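Local coordinates for protein alginate lyase, family PL7 (Zobellia galactanivorans, PDB 3ZPY) that probably cleaves alginate by beta-elimination, the chain here being the catalytic domain of a family PL7 alginate lyase, at residues A[78-83]-A[214-219]. Residues are numbered along the deposited sequence; the frame is centred on the assembly and turned at random.
Sequences ELREMD and ENYFKV
The guanidinium of Arg80 lies flat over one face of the Tyr216 ring, the planes only 12° apart, with CZ 3.4 Å from the ring centroid and almost on its normal, a textbook cation-pi stack. NH1 sits above CG of the ring and NH2 above CE1, while CG of Arg80 rests on Tyr216 CE2. With CG anti to the backbone N and a bend at chi2 (-88°), the arginine runs forward along its strand and lies over the ring. At the guanidinium edge, in its plane, Glu81 O accepts a 2.8 Å hydrogen bond from Arg80 NH1, which also bonds Ala88 O; together these hold the group's rotation. The Glu81 carboxylate runs alongside the Phe217 ring, obliquely to it. Its OE1 stands in for the backbone carbonyl, receiving Phe217 N through the anti lone pair at 2.9 Å, nearly straight at 176°, and also takes Trp90 NE1, whereas OE2 is hydrogen-bonded to His247 NE2. Further along, Lys218 NZ reaches Glu78 OE1 at 2.9 Å from above the carboxylate plane, a salt bridge that OE1 shares with Arg76. Regular antiparallel pairing is confined to Leu79-Val219, hydrogen-bonded both ways, and Arg80-Lys218, non-hydrogen-bonded; Glu81 N still bonds Phe217 O. Strand 76-83 thus lies between 15-21 and 216-219 in one sheet of the PL7 beta-jelly-roll; Leu79, Phe217 and Val219 pack inward against strand 235-247 of the other sheet, the latter two also meeting strand 96-107.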
loop_
_atom_site.group_PDB
_atom_site.type_symbol
_atom_site.label_atom_id
_atom_site.label_comp_id
_atom_site.label_asym_id
_atom_site.label_seq_id
_atom_site.Cartn_x
_atom_site.Cartn_y
_atom_site.Cartn_z
ATOM N N GLU A 78 1.667 5.856 -3.069
ATOM C CA GLU A 78 1.023 4.562 -3.384
ATOM C C GLU A 78 0.225 4.672 -4.700
ATOM O O GLU A 78 -0.059 5.731 -5.122
ATOM C CB GLU A 78 0.159 4.192 -2.138
ATOM C CG GLU A 78 -0.488 2.924 -2.018
ATOM C CD GLU A 78 -1.298 2.817 -0.776
ATOM O OE1 GLU A 78 -2.180 3.591 -0.488
ATOM O OE2 GLU A 78 -1.223 1.734 -0.300
ATOM N N LEU A 79 -0.110 3.521 -5.272
ATOM C CA LEU A 79 -0.994 3.470 -6.432
ATOM C C LEU A 79 -2.376 3.018 -6.033
ATOM O O LEU A 79 -2.520 2.127 -5.140
ATOM C CB LEU A 79 -0.408 2.455 -7.438
ATOM C CG LEU A 79 1.073 2.634 -7.779
ATOM C CD1 LEU A 79 1.456 1.570 -8.807
ATOM C CD2 LEU A 79 1.303 4.013 -8.338
ATOM N N ARG A 80 -3.366 3.597 -6.736
ATOM C CA ARG A 80 -4.762 3.265 -6.567
ATOM C C ARG A 80 -5.303 2.644 -7.843
ATOM O O ARG A 80 -5.260 3.292 -8.867
ATOM C CB ARG A 80 -5.506 4.555 -6.142
ATOM C CG ARG A 80 -6.983 4.340 -5.711
ATOM C CD ARG A 80 -7.964 4.401 -6.860
ATOM N NE ARG A 80 -9.307 4.605 -6.286
ATOM C CZ ARG A 80 -10.379 3.817 -6.473
ATOM N NH1 ARG A 80 -10.347 2.717 -7.223
ATOM N NH2 ARG A 80 -11.514 4.115 -5.887
ATOM N N GLU A 81 -5.811 1.422 -7.770
ATOM C CA GLU A 81 -6.299 0.716 -8.970
ATOM C C GLU A 81 -7.359 1.491 -9.698
ATOM O O GLU A 81 -8.362 1.962 -9.061
ATOM C CB GLU A 81 -6.860 -0.634 -8.562
ATOM C CG GLU A 81 -7.137 -1.544 -9.761
ATOM C CD GLU A 81 -8.027 -2.711 -9.429
ATOM O OE1 GLU A 81 -8.398 -2.872 -8.214
ATOM O OE2 GLU A 81 -8.461 -3.423 -10.383
ATOM N N MET A 82 -7.170 1.637 -11.009
ATOM C CA MET A 82 -8.174 2.219 -11.922
ATOM C C MET A 82 -8.705 1.168 -12.906
ATOM O O MET A 82 -8.086 0.107 -13.048
ATOM C CB MET A 82 -7.663 3.467 -12.617
ATOM C CG MET A 82 -7.161 4.558 -11.645
ATOM S SD MET A 82 -8.434 5.321 -10.664
ATOM C CE MET A 82 -9.204 6.373 -11.905
ATOM N N ASP A 83 -9.765 1.483 -13.590
ATOM C CA ASP A 83 -10.474 0.539 -14.467
ATOM C C ASP A 83 -10.763 1.328 -15.752
ATOM O O ASP A 83 -11.840 1.866 -15.971
ATOM C CB ASP A 83 -11.745 0.087 -13.774
ATOM C CG ASP A 83 -12.630 -0.779 -14.673
ATOM O OD1 ASP A 83 -12.066 -1.344 -15.635
ATOM O OD2 ASP A 83 -13.822 -0.891 -14.343
ATOM N N GLU A 214 -17.596 -2.956 -4.157
ATOM C CA GLU A 214 -16.918 -1.641 -4.081
ATOM C C GLU A 214 -15.481 -1.708 -3.513
ATOM O O GLU A 214 -15.031 -0.824 -2.791
ATOM C CB GLU A 214 -17.750 -0.564 -3.367
ATOM C CG GLU A 214 -19.137 -0.358 -3.976
ATOM C CD GLU A 214 -19.696 0.915 -3.432
ATOM O OE1 GLU A 214 -19.379 1.999 -4.010
ATOM O OE2 GLU A 214 -20.356 0.856 -2.390
ATOM N N ASN A 215 -14.740 -2.747 -3.934
ATOM C CA ASN A 215 -13.329 -2.947 -3.597
ATOM C C ASN A 215 -12.425 -2.454 -4.701
ATOM O O ASN A 215 -12.765 -2.434 -5.887
ATOM C CB ASN A 215 -13.027 -4.419 -3.331
ATOM C CG ASN A 215 -13.881 -4.992 -2.235
ATOM O OD1 ASN A 215 -13.718 -4.663 -1.018
ATOM N ND2 ASN A 215 -14.902 -5.763 -2.660
ATOM N N TYR A 216 -11.216 -2.146 -4.274
ATOM C CA TYR A 216 -10.128 -1.908 -5.235
ATOM C C TYR A 216 -8.768 -2.173 -4.573
ATOM O O TYR A 216 -8.654 -2.176 -3.327
ATOM C CB TYR A 216 -10.113 -0.483 -5.768
ATOM C CG TYR A 216 -10.050 0.627 -4.750
ATOM C CD1 TYR A 216 -11.207 1.110 -4.134
ATOM C CD2 TYR A 216 -8.819 1.196 -4.396
ATOM C CE1 TYR A 216 -11.168 2.208 -3.221
ATOM C CE2 TYR A 216 -8.772 2.248 -3.494
ATOM C CZ TYR A 216 -9.896 2.727 -2.901
ATOM O OH TYR A 216 -9.810 3.835 -2.035
ATOM N N PHE A 217 -7.774 -2.503 -5.411
ATOM C CA PHE A 217 -6.452 -2.711 -4.884
ATOM C C PHE A 217 -5.687 -1.376 -4.726
ATOM O O PHE A 217 -5.904 -0.426 -5.490
ATOM C CB PHE A 217 -5.653 -3.578 -5.865
ATOM C CG PHE A 217 -6.105 -5.009 -5.858
ATOM C CD1 PHE A 217 -5.946 -5.792 -4.719
ATOM C CD2 PHE A 217 -6.670 -5.556 -6.994
ATOM C CE1 PHE A 217 -6.327 -7.143 -4.753
ATOM C CE2 PHE A 217 -7.054 -6.915 -7.041
ATOM C CZ PHE A 217 -6.840 -7.696 -5.921
ATOM N N LYS A 218 -4.752 -1.407 -3.770
ATOM C CA LYS A 218 -3.710 -0.317 -3.670
ATOM C C LYS A 218 -2.404 -0.994 -3.439
ATOM O O LYS A 218 -2.341 -2.066 -2.802
ATOM C CB LYS A 218 -3.975 0.735 -2.612
ATOM C CG LYS A 218 -5.353 1.333 -2.603
ATOM C CD LYS A 218 -5.392 2.606 -1.738
ATOM C CE LYS A 218 -4.852 3.776 -2.469
ATOM N NZ LYS A 218 -4.399 4.930 -1.699
ATOM N N VAL A 219 -1.320 -0.322 -3.874
ATOM C CA VAL A 219 -0.011 -0.951 -3.647
ATOM C C VAL A 219 1.034 0.152 -3.643
ATOM O O VAL A 219 0.959 1.116 -4.423
ATOM C CB VAL A 219 0.325 -2.038 -4.733
ATOM C CG1 VAL A 219 0.462 -1.425 -6.140
ATOM C CG2 VAL A 219 1.542 -2.850 -4.421
#